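Local coordinates for protein serine proteinase inhibitor 1 (Myxoma virus, PDB 6BJ5) that inhibits serine proteases as a poxviral member of the serpin family and is important in the virulence of the virus, at residues D17-Y25 and L259-V268; A71-D81 and K141-T152. All blocks are in the same frame, centred on the assembly; numbering follows the deposited sequence.

Contact 1: residues D17-Y25 and L259-V268; sequences DIGLWTFRY and LRDALQRLGV
Leu266 pushes its two methyls into the flank of the N-terminal helical segment: CD1 lies against Thr22, 3.5 Å from its OG1, and CD2 lies by the CE1 and OH end of Tyr25. This is helix packing in the serpin fold, where the first modelled residues, 17-25, meet the short helix 260-265, between strand 243-258 and strand 293-302. Leu266 is the first residue past that helix, which closes in a Schellman motif: Val268 N hydrogen-bonds to Leu263 O and Gly267 N to Gln264 O, with Gly267 at positive phi.

Thr22 works in two directions. Its hydroxyl turns back to Ile18 O (OG1 to O, 2.7 Å), approaching from above the carbonyl plane, while CG2, anti to the backbone N, meets Ala262 CB at 3.8 Å and also touches Leu259 CD2. The polar atom is thus satisfied within its own segment and the methyl is left for the apolar seam. One turn earlier, Ile18 lays CG2 on Leu263 CD2 (3.8 Å), the two side chains crossing at about a right angle, and CD1 extends to Val268 CG2. Leu40 and Leu44 of helix 37-49 back this buried side, and Met31 of the second chain packs on Leu20 and Phe23.

Toward solvent the chemistry changes. Tyr25 CB rests 3.6 Å from Ala262 CB. Beyond it, the chain of Arg265 bends at chi3 (67°) and brings the guanidinium alongside the ring. The planes are 69° apart, far from a parallel stack: one guanidinium face looks at the CD2-CE2 side of the ring, with CZ 3.8 Å from CD2.

Contact 2: residues A71-D81 and K141-T152; sequences AFLALRELFVD and KMLLLSSVRMKT
Strands 73-81 and 142-152 run antiparallel, their axes 4.5 Å apart at closest approach, and nine backbone hydrogen bonds tie them from Leu73 with Arg149 to the single bond from Asp81 N to Lys141 O. The pairing is regular; Glu77 and Leu145, for example, bond in both directions, Leu145 N lying 2.9 Å from Glu77 O.

On one face, Phe79 and Leu143 lie side by side and point the same way, CD2 to CD2 at 3.9 Å, with Leu145 CB near the edge of the ring. Farther along, Leu75 CB meets Ser147 CB at 4.0 Å; the serine OG is hydrogen-bonded to Asp311 OD1, which also forms a salt bridge with Arg149. Glu77 turns away to Tyr119, Thr100 and Lys123.

On the other face Leu78 folds inward: with CG anti to the backbone N (chi1 175°) and chi2 near 60° turning the branch, CD1 comes 3.3 Å from Leu143 O and 4.0 Å from Met142 CE. Ser146 OG is hydrogen-bonded to Gly39 O in helix 37-49.

Strand 305-314 bonds to the far edge of 142-152 and separates it from strand 293-302, the arrangement of a serpin central sheet with its reactive-centre loop inserted, consistent with a cleaved inhibitor.

Overall arrangement
Both contacts are largely buried, yet they are built differently. Contact 2 is backbone-driven, two neighbouring strands of the large sheet joined by a ladder of hydrogen bonds; contact 1 has no such ladder and relies on apolar side chains packed against each other, with an aromatic and guanidinium fringe at the solvent side. Their centres are about 19 Å apart and their nearest atoms about 10 Å, so the two do not touch; both strands of contact 2 come between the two segments of contact 1 in the sequence. Helix 37-49 relates them: Leu40 and Leu44 pack on residues of contact 1, while Tyr38, Ser42 and Val46 meet strands of contact 2. The second chain packs on residues 17-25 of contact 1 and on both segments of contact 2.

Contact 1: residues D17-Y25 and L259-V268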
loop_
_atom_site.group_PDB
_atom_site.type_symbol
_atom_site.label_atom_id
_atom_site.label_comp_id
_atom_site.label_asym_id
_atom_site.label_seq_id
_atom_site.Cartn_x
_atom_site.Cartn_y
_atom_site.Cartn_z
ATOM N N ASP A 17 0.094 1.757 -11.774
ATOM C CA ASP A 17 0.413 0.748 -12.784
ATOM C C ASP A 17 1.091 -0.441 -12.094
ATOM O O ASP A 17 0.378 -1.278 -11.541
ATOM C CB ASP A 17 1.288 1.331 -13.892
ATOM C CG ASP A 17 1.361 0.435 -15.117
ATOM O OD1 ASP A 17 0.303 0.069 -15.667
ATOM O OD2 ASP A 17 2.486 0.099 -15.538
ATOM N N ILE A 18 2.434 -0.536 -12.099
ATOM C CA ILE A 18 3.083 -1.672 -11.425
ATOM C C ILE A 18 2.623 -1.748 -9.977
ATOM O O ILE A 18 2.283 -2.821 -9.468
ATOM C CB ILE A 18 4.619 -1.596 -11.500
ATOM C CG1 ILE A 18 5.131 -1.893 -12.889
ATOM C CG2 ILE A 18 5.218 -2.692 -10.655
ATOM C CD1 ILE A 18 6.655 -1.812 -12.948
ATOM N N GLY A 19 2.605 -0.602 -9.295
ATOM C CA GLY A 19 2.170 -0.587 -7.908
ATOM C C GLY A 19 0.786 -1.176 -7.745
ATOM O O GLY A 19 0.549 -2.021 -6.879
ATOM N N LEU A 20 -0.137 -0.767 -8.607
ATOM C CA LEU A 20 -1.516 -1.206 -8.487
ATOM C C LEU A 20 -1.707 -2.620 -9.014
ATOM O O LEU A 20 -2.489 -3.399 -8.455
ATOM C CB LEU A 20 -2.401 -0.238 -9.260
ATOM C CG LEU A 20 -3.892 -0.428 -9.090
ATOM C CD1 LEU A 20 -4.189 -0.015 -7.642
ATOM C CD2 LEU A 20 -4.675 0.428 -10.109
ATOM N N TRP A 21 -0.940 -2.994 -10.025
ATOM C CA TRP A 21 -1.024 -4.333 -10.576
ATOM C C TRP A 21 -0.380 -5.356 -9.653
ATOM O O TRP A 21 -0.593 -6.558 -9.841
ATOM C CB TRP A 21 -0.366 -4.348 -11.969
ATOM C CG TRP A 21 -1.207 -3.720 -13.079
ATOM C CD1 TRP A 21 -1.593 -2.411 -13.183
ATOM C CD2 TRP A 21 -1.706 -4.372 -14.253
ATOM N NE1 TRP A 21 -2.328 -2.217 -14.329
ATOM C CE2 TRP A 21 -2.408 -3.405 -15.004
ATOM C CE3 TRP A 21 -1.648 -5.686 -14.730
ATOM C CZ2 TRP A 21 -3.042 -3.710 -16.202
ATOM C CZ3 TRP A 21 -2.273 -5.986 -15.920
ATOM C CH2 TRP A 21 -2.962 -5.004 -16.644
ATOM N N THR A 22 0.415 -4.916 -8.673
ATOM C CA THR A 22 1.018 -5.876 -7.758
ATOM C C THR A 22 -0.026 -6.511 -6.853
ATOM O O THR A 22 0.163 -7.653 -6.410
ATOM C CB THR A 22 2.117 -5.215 -6.915
ATOM O OG1 THR A 22 3.153 -4.702 -7.766
ATOM C CG2 THR A 22 2.734 -6.234 -5.948
ATOM N N PHE A 23 -1.138 -5.802 -6.570
ATOM C CA PHE A 23 -2.084 -6.318 -5.584
ATOM C C PHE A 23 -2.660 -7.654 -6.008
ATOM O O PHE A 23 -2.837 -8.536 -5.165
ATOM C CB PHE A 23 -3.215 -5.327 -5.297
ATOM C CG PHE A 23 -4.136 -5.799 -4.180
ATOM C CD1 PHE A 23 -3.756 -5.673 -2.845
ATOM C CD2 PHE A 23 -5.356 -6.384 -4.464
ATOM C CE1 PHE A 23 -4.567 -6.127 -1.838
ATOM C CE2 PHE A 23 -6.167 -6.827 -3.463
ATOM C CZ PHE A 23 -5.776 -6.705 -2.146
ATOM N N ARG A 24 -2.850 -7.872 -7.315
ATOM C CA ARG A 24 -3.372 -9.159 -7.769
ATOM C C ARG A 24 -2.504 -10.362 -7.413
ATOM O O ARG A 24 -3.031 -11.476 -7.372
ATOM C CB ARG A 24 -3.705 -9.111 -9.263
ATOM C CG ARG A 24 -4.433 -7.841 -9.733
ATOM C CD ARG A 24 -4.671 -7.812 -11.262
ATOM N NE ARG A 24 -5.165 -6.512 -11.735
ATOM C CZ ARG A 24 -5.372 -6.179 -13.012
ATOM N NH1 ARG A 24 -5.058 -7.023 -13.995
ATOM N NH2 ARG A 24 -5.924 -5.005 -13.300
ATOM N N TYR A 25 -1.224 -10.179 -7.071
ATOM C CA TYR A 25 -0.384 -11.323 -6.736
ATOM C C TYR A 25 -0.229 -11.519 -5.246
ATOM O O TYR A 25 0.315 -12.539 -4.826
ATOM C CB TYR A 25 1.008 -11.194 -7.376
ATOM C CG TYR A 25 0.916 -10.981 -8.859
ATOM C CD1 TYR A 25 0.738 -9.713 -9.372
ATOM C CD2 TYR A 25 0.922 -12.055 -9.740
ATOM C CE1 TYR A 25 0.612 -9.504 -10.705
ATOM C CE2 TYR A 25 0.797 -11.853 -11.092
ATOM C CZ TYR A 25 0.642 -10.565 -11.567
ATOM O OH TYR A 25 0.508 -10.285 -12.907
ATOM N N LEU A 259 7.271 -9.168 -2.200
ATOM C CA LEU A 259 6.845 -8.732 -3.519
ATOM C C LEU A 259 7.797 -9.120 -4.640
ATOM O O LEU A 259 7.547 -8.747 -5.790
ATOM C CB LEU A 259 6.656 -7.212 -3.514
ATOM C CG LEU A 259 5.819 -6.668 -2.365
ATOM C CD1 LEU A 259 5.887 -5.157 -2.443
ATOM C CD2 LEU A 259 4.370 -7.116 -2.515
ATOM N N ARG A 260 8.854 -9.881 -4.349
ATOM C CA ARG A 260 9.802 -10.250 -5.395
ATOM C C ARG A 260 9.114 -11.021 -6.502
ATOM O O ARG A 260 9.294 -10.725 -7.686
ATOM C CB ARG A 260 10.951 -11.069 -4.818
ATOM C CG ARG A 260 11.772 -11.787 -5.874
ATOM C CD ARG A 260 13.074 -12.309 -5.299
ATOM N NE ARG A 260 13.853 -13.011 -6.309
ATOM C CZ ARG A 260 15.176 -13.110 -6.303
ATOM N NH1 ARG A 260 15.877 -12.523 -5.348
ATOM N NH2 ARG A 260 15.798 -13.780 -7.267
ATOM N N ASP A 261 8.332 -12.028 -6.136
ATOM C CA ASP A 261 7.706 -12.863 -7.151
ATOM C C ASP A 261 6.759 -12.028 -8.021
ATOM O O ASP A 261 6.811 -12.094 -9.254
ATOM C CB ASP A 261 7.019 -14.042 -6.454
ATOM C CG ASP A 261 6.473 -15.079 -7.418
ATOM O OD1 ASP A 261 5.777 -14.740 -8.388
ATOM O OD2 ASP A 261 6.774 -16.271 -7.205
ATOM N N ALA A 262 5.938 -11.179 -7.393
ATOM C CA ALA A 262 5.036 -10.303 -8.144
ATOM C C ALA A 262 5.793 -9.352 -9.064
ATOM O O ALA A 262 5.381 -9.126 -10.209
ATOM C CB ALA A 262 4.159 -9.491 -7.189
ATOM N N LEU A 263 6.868 -8.737 -8.570
ATOM C CA LEU A 263 7.562 -7.760 -9.395
ATOM C C LEU A 263 8.246 -8.434 -10.572
ATOM O O LEU A 263 8.322 -7.852 -11.660
ATOM C CB LEU A 263 8.567 -6.971 -8.569
ATOM C CG LEU A 263 7.963 -5.963 -7.607
ATOM C CD1 LEU A 263 9.054 -5.492 -6.665
ATOM C CD2 LEU A 263 7.336 -4.790 -8.335
ATOM N N GLN A 264 8.732 -9.659 -10.379
ATOM C CA GLN A 264 9.304 -10.391 -11.499
ATOM C C GLN A 264 8.234 -10.706 -12.535
ATOM O O GLN A 264 8.441 -10.500 -13.739
ATOM C CB GLN A 264 9.988 -11.667 -11.012
ATOM C CG GLN A 264 11.369 -11.431 -10.401
ATOM C CD GLN A 264 11.901 -12.650 -9.670
ATOM O OE1 GLN A 264 11.142 -13.563 -9.334
ATOM N NE2 GLN A 264 13.209 -12.679 -9.430
ATOM N N ARG A 265 7.079 -11.195 -12.084
ATOM C CA ARG A 265 5.989 -11.459 -13.010
ATOM C C ARG A 265 5.495 -10.190 -13.698
ATOM O O ARG A 265 4.878 -10.282 -14.763
ATOM C CB ARG A 265 4.866 -12.213 -12.282
ATOM C CG ARG A 265 5.329 -13.622 -11.854
ATOM C CD ARG A 265 4.357 -14.416 -10.964
ATOM N NE ARG A 265 3.107 -14.809 -11.612
ATOM C CZ ARG A 265 2.124 -15.462 -10.997
ATOM N NH1 ARG A 265 2.250 -15.803 -9.721
ATOM N NH2 ARG A 265 1.020 -15.784 -11.660
ATOM N N LEU A 266 5.772 -9.009 -13.148
ATOM C CA LEU A 266 5.387 -7.763 -13.805
ATOM C C LEU A 266 6.521 -7.176 -14.620
ATOM O O LEU A 266 6.471 -5.996 -14.978
ATOM C CB LEU A 266 4.881 -6.735 -12.793
ATOM C CG LEU A 266 3.563 -7.092 -12.132
ATOM C CD1 LEU A 266 3.266 -6.180 -10.929
ATOM C CD2 LEU A 266 2.487 -6.950 -13.200
ATOM N N GLY A 267 7.557 -7.963 -14.893
ATOM C CA GLY A 267 8.611 -7.551 -15.793
ATOM C C GLY A 267 9.860 -6.994 -15.145
ATOM O O GLY A 267 10.791 -6.618 -15.872
ATOM N N VAL A 268 9.924 -6.918 -13.815
ATOM C CA VAL A 268 11.120 -6.421 -13.133
ATOM C C VAL A 268 11.992 -7.636 -12.814
ATOM O O VAL A 268 11.799 -8.321 -11.812
ATOM C CB VAL A 268 10.775 -5.607 -11.887
ATOM C CG1 VAL A 268 12.059 -5.102 -11.238
ATOM C CG2 VAL A 268 9.817 -4.424 -12.233
#

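Contact 2: residues A71-D81 and K141-T152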
loop_
_atom_site.group_PDB
_atom_site.type_symbol
_atom_site.label_atom_id
_atom_site.label_comp_id
_atom_site.label_asym_id
_atom_site.label_seq_id
_atom_site.Cartn_x
_atom_site.Cartn_y
_atom_site.Cartn_z
ATOM N N ALA A 71 -2.288 15.494 3.427
ATOM C CA ALA A 71 -3.080 14.310 3.145
ATOM C C ALA A 71 -2.393 13.031 3.605
ATOM O O ALA A 71 -3.072 12.105 4.067
ATOM C CB ALA A 71 -3.373 14.265 1.648
ATOM N N PHE A 72 -1.062 12.965 3.516
ATOM C CA PHE A 72 -0.305 11.792 3.936
ATOM C C PHE A 72 1.169 12.152 4.043
ATOM O O PHE A 72 1.689 12.913 3.228
ATOM C CB PHE A 72 -0.497 10.629 2.957
ATOM C CG PHE A 72 -0.005 10.914 1.574
ATOM C CD1 PHE A 72 1.241 10.454 1.161
ATOM C CD2 PHE A 72 -0.800 11.614 0.672
ATOM C CE1 PHE A 72 1.698 10.699 -0.132
ATOM C CE2 PHE A 72 -0.358 11.878 -0.617
ATOM C CZ PHE A 72 0.902 11.415 -1.024
ATOM N N LEU A 73 1.833 11.603 5.047
ATOM C CA LEU A 73 3.271 11.753 5.174
ATOM C C LEU A 73 3.955 10.594 4.466
ATOM O O LEU A 73 3.557 9.434 4.619
ATOM C CB LEU A 73 3.686 11.820 6.642
ATOM C CG LEU A 73 3.071 13.055 7.319
ATOM C CD1 LEU A 73 3.505 13.187 8.776
ATOM C CD2 LEU A 73 3.378 14.337 6.525
ATOM N N ALA A 74 4.957 10.926 3.663
ATOM C CA ALA A 74 5.705 9.967 2.870
ATOM C C ALA A 74 7.180 10.212 3.115
ATOM O O ALA A 74 7.599 11.353 3.314
ATOM C CB ALA A 74 5.387 10.096 1.372
ATOM N N LEU A 75 7.973 9.144 3.103
ATOM C CA LEU A 75 9.387 9.275 3.438
ATOM C C LEU A 75 10.217 8.316 2.596
ATOM O O LEU A 75 9.783 7.202 2.285
ATOM C CB LEU A 75 9.619 9.041 4.937
ATOM C CG LEU A 75 11.052 8.989 5.478
ATOM C CD1 LEU A 75 11.070 9.392 6.921
ATOM C CD2 LEU A 75 11.641 7.581 5.364
ATOM N N ARG A 76 11.421 8.762 2.228
ATOM C CA ARG A 76 12.309 7.978 1.371
ATOM C C ARG A 76 13.751 8.136 1.830
ATOM O O ARG A 76 14.282 9.252 1.856
ATOM C CB ARG A 76 12.167 8.387 -0.092
ATOM C CG ARG A 76 10.820 8.051 -0.658
ATOM C CD ARG A 76 10.353 9.150 -1.580
ATOM N NE ARG A 76 9.882 8.544 -2.805
ATOM C CZ ARG A 76 9.734 9.182 -3.946
ATOM N NH1 ARG A 76 9.315 8.518 -5.008
ATOM N NH2 ARG A 76 10.019 10.466 -4.008
ATOM N N GLU A 77 14.378 7.008 2.168
ATOM C CA GLU A 77 15.742 6.969 2.666
ATOM C C GLU A 77 16.433 5.806 1.977
ATOM O O GLU A 77 15.785 4.826 1.590
ATOM C CB GLU A 77 15.815 6.771 4.201
ATOM C CG GLU A 77 15.058 7.799 5.029
ATOM C CD GLU A 77 15.548 9.226 4.840
ATOM O OE1 GLU A 77 16.774 9.471 4.832
ATOM O OE2 GLU A 77 14.692 10.113 4.673
ATOM N N LEU A 78 17.749 5.938 1.810
ATOM C CA LEU A 78 18.597 4.885 1.276
ATOM C C LEU A 78 19.765 4.677 2.236
ATOM O O LEU A 78 20.441 5.635 2.623
ATOM C CB LEU A 78 19.091 5.243 -0.135
ATOM C CG LEU A 78 20.092 4.287 -0.791
ATOM C CD1 LEU A 78 19.512 2.879 -0.957
ATOM C CD2 LEU A 78 20.579 4.838 -2.123
ATOM N N PHE A 79 20.001 3.434 2.626
ATOM C CA PHE A 79 21.071 3.093 3.556
ATOM C C PHE A 79 22.061 2.226 2.797
ATOM O O PHE A 79 21.777 1.057 2.510
ATOM C CB PHE A 79 20.512 2.349 4.768
ATOM C CG PHE A 79 19.509 3.138 5.530
ATOM C CD1 PHE A 79 19.902 4.003 6.530
ATOM C CD2 PHE A 79 18.161 3.062 5.197
ATOM C CE1 PHE A 79 18.968 4.758 7.209
ATOM C CE2 PHE A 79 17.225 3.814 5.871
ATOM C CZ PHE A 79 17.628 4.665 6.878
ATOM N N VAL A 80 23.213 2.783 2.459
ATOM C CA VAL A 80 24.225 2.032 1.737
ATOM C C VAL A 80 25.369 1.746 2.684
ATOM O O VAL A 80 25.789 2.623 3.448
ATOM C CB VAL A 80 24.714 2.781 0.490
ATOM C CG1 VAL A 80 25.768 1.949 -0.223
ATOM C CG2 VAL A 80 23.535 3.029 -0.409
ATOM N N ASP A 81 25.877 0.520 2.618
ATOM C CA ASP A 81 26.971 0.128 3.482
ATOM C C ASP A 81 28.196 0.993 3.212
ATOM O O ASP A 81 28.428 1.432 2.082
ATOM C CB ASP A 81 27.305 -1.338 3.285
ATOM C CG ASP A 81 28.286 -1.830 4.319
ATOM O OD1 ASP A 81 27.869 -2.106 5.462
ATOM O OD2 ASP A 81 29.489 -1.883 4.004
ATOM N N LYS A 141 23.899 -5.012 1.326
ATOM C CA LYS A 141 24.712 -3.812 1.090
ATOM C C LYS A 141 23.925 -2.541 0.832
ATOM O O LYS A 141 24.531 -1.474 0.905
ATOM C CB LYS A 141 25.755 -3.965 -0.065
ATOM C CG LYS A 141 26.709 -5.183 -0.047
ATOM C CD LYS A 141 27.456 -5.188 1.324
ATOM C CE LYS A 141 26.883 -6.321 2.272
ATOM N NZ LYS A 141 26.988 -6.215 3.796
ATOM N N MET A 142 22.605 -2.597 0.681
ATOM C CA MET A 142 21.819 -1.383 0.514
ATOM C C MET A 142 20.431 -1.605 1.112
ATOM O O MET A 142 19.938 -2.733 1.111
ATOM C CB MET A 142 21.699 -1.038 -0.963
ATOM C CG MET A 142 20.518 -1.772 -1.638
ATOM S SD MET A 142 20.534 -1.546 -3.399
ATOM C CE MET A 142 21.119 0.138 -3.411
ATOM N N LEU A 143 19.817 -0.566 1.680
ATOM C CA LEU A 143 18.420 -0.675 2.071
ATOM C C LEU A 143 17.704 0.544 1.518
ATOM O O LEU A 143 18.094 1.679 1.814
ATOM C CB LEU A 143 18.268 -0.774 3.591
ATOM C CG LEU A 143 16.794 -0.868 3.973
ATOM C CD1 LEU A 143 16.316 -2.301 3.661
ATOM C CD2 LEU A 143 16.592 -0.518 5.426
ATOM N N LEU A 144 16.732 0.320 0.646
ATOM C CA LEU A 144 15.928 1.401 0.104
ATOM C C LEU A 144 14.596 1.334 0.825
ATOM O O LEU A 144 13.925 0.299 0.786
ATOM C CB LEU A 144 15.719 1.254 -1.396
ATOM C CG LEU A 144 15.297 2.532 -2.113
ATOM C CD1 LEU A 144 15.654 2.433 -3.585
ATOM C CD2 LEU A 144 13.815 2.862 -1.936
ATOM N N LEU A 145 14.220 2.414 1.498
ATOM C CA LEU A 145 13.065 2.352 2.374
ATOM C C LEU A 145 12.084 3.468 2.026
ATOM O O LEU A 145 12.472 4.646 1.939
ATOM C CB LEU A 145 13.502 2.413 3.837
ATOM C CG LEU A 145 12.331 2.508 4.809
ATOM C CD1 LEU A 145 11.662 1.163 4.919
ATOM C CD2 LEU A 145 12.805 2.983 6.165
ATOM N N SER A 146 10.818 3.075 1.815
ATOM C CA SER A 146 9.695 3.964 1.515
ATOM C C SER A 146 8.618 3.806 2.591
ATOM O O SER A 146 8.075 2.708 2.788
ATOM C CB SER A 146 9.108 3.652 0.133
ATOM O OG SER A 146 8.036 4.524 -0.208
ATOM N N SER A 147 8.286 4.905 3.263
ATOM C CA SER A 147 7.310 4.903 4.347
ATOM C C SER A 147 6.126 5.779 3.965
ATOM O O SER A 147 6.317 6.904 3.493
ATOM C CB SER A 147 7.933 5.446 5.622
ATOM O OG SER A 147 8.927 4.553 6.080
ATOM N N VAL A 148 4.907 5.279 4.189
ATOM C CA VAL A 148 3.686 6.027 3.907
ATOM C C VAL A 148 2.835 6.011 5.165
ATOM O O VAL A 148 2.648 4.949 5.776
ATOM C CB VAL A 148 2.888 5.452 2.717
ATOM C CG1 VAL A 148 1.712 6.341 2.435
ATOM C CG2 VAL A 148 3.748 5.348 1.474
ATOM N N ARG A 149 2.318 7.181 5.554
ATOM C CA ARG A 149 1.467 7.267 6.737
ATOM C C ARG A 149 0.255 8.140 6.461
ATOM O O ARG A 149 0.359 9.177 5.799
ATOM C CB ARG A 149 2.203 7.867 7.929
ATOM C CG ARG A 149 3.439 7.096 8.350
ATOM C CD ARG A 149 3.139 5.895 9.213
ATOM N NE ARG A 149 4.380 5.381 9.793
ATOM C CZ ARG A 149 5.328 4.724 9.126
ATOM N NH1 ARG A 149 5.197 4.473 7.825
ATOM N NH2 ARG A 149 6.419 4.317 9.772
ATOM N N MET A 150 -0.895 7.713 6.971
ATOM C CA MET A 150 -2.094 8.523 6.880
ATOM C C MET A 150 -2.920 8.278 8.125
ATOM O O MET A 150 -3.161 7.121 8.489
ATOM C CB MET A 150 -2.912 8.197 5.642
ATOM C CG MET A 150 -4.100 9.101 5.489
ATOM S SD MET A 150 -5.092 8.447 4.176
ATOM C CE MET A 150 -5.129 6.740 4.729
ATOM N N LYS A 151 -3.347 9.362 8.773
ATOM C CA LYS A 151 -4.296 9.274 9.876
ATOM C C LYS A 151 -5.261 10.443 9.732
ATOM O O LYS A 151 -4.854 11.596 9.889
ATOM C CB LYS A 151 -3.564 9.285 11.217
ATOM C CG LYS A 151 -4.453 9.032 12.408
ATOM C CD LYS A 151 -3.632 8.932 13.681
ATOM C CE LYS A 151 -4.520 8.598 14.864
ATOM N NZ LYS A 151 -5.552 9.654 15.082
ATOM N N THR A 152 -6.534 10.147 9.452
ATOM C CA THR A 152 -7.532 11.158 9.104
ATOM C C THR A 152 -8.933 10.712 9.522
ATOM O O THR A 152 -9.300 9.544 9.357
ATOM C CB THR A 152 -7.539 11.441 7.590
ATOM O OG1 THR A 152 -6.194 11.569 7.099
ATOM C CG2 THR A 152 -8.327 12.725 7.281
#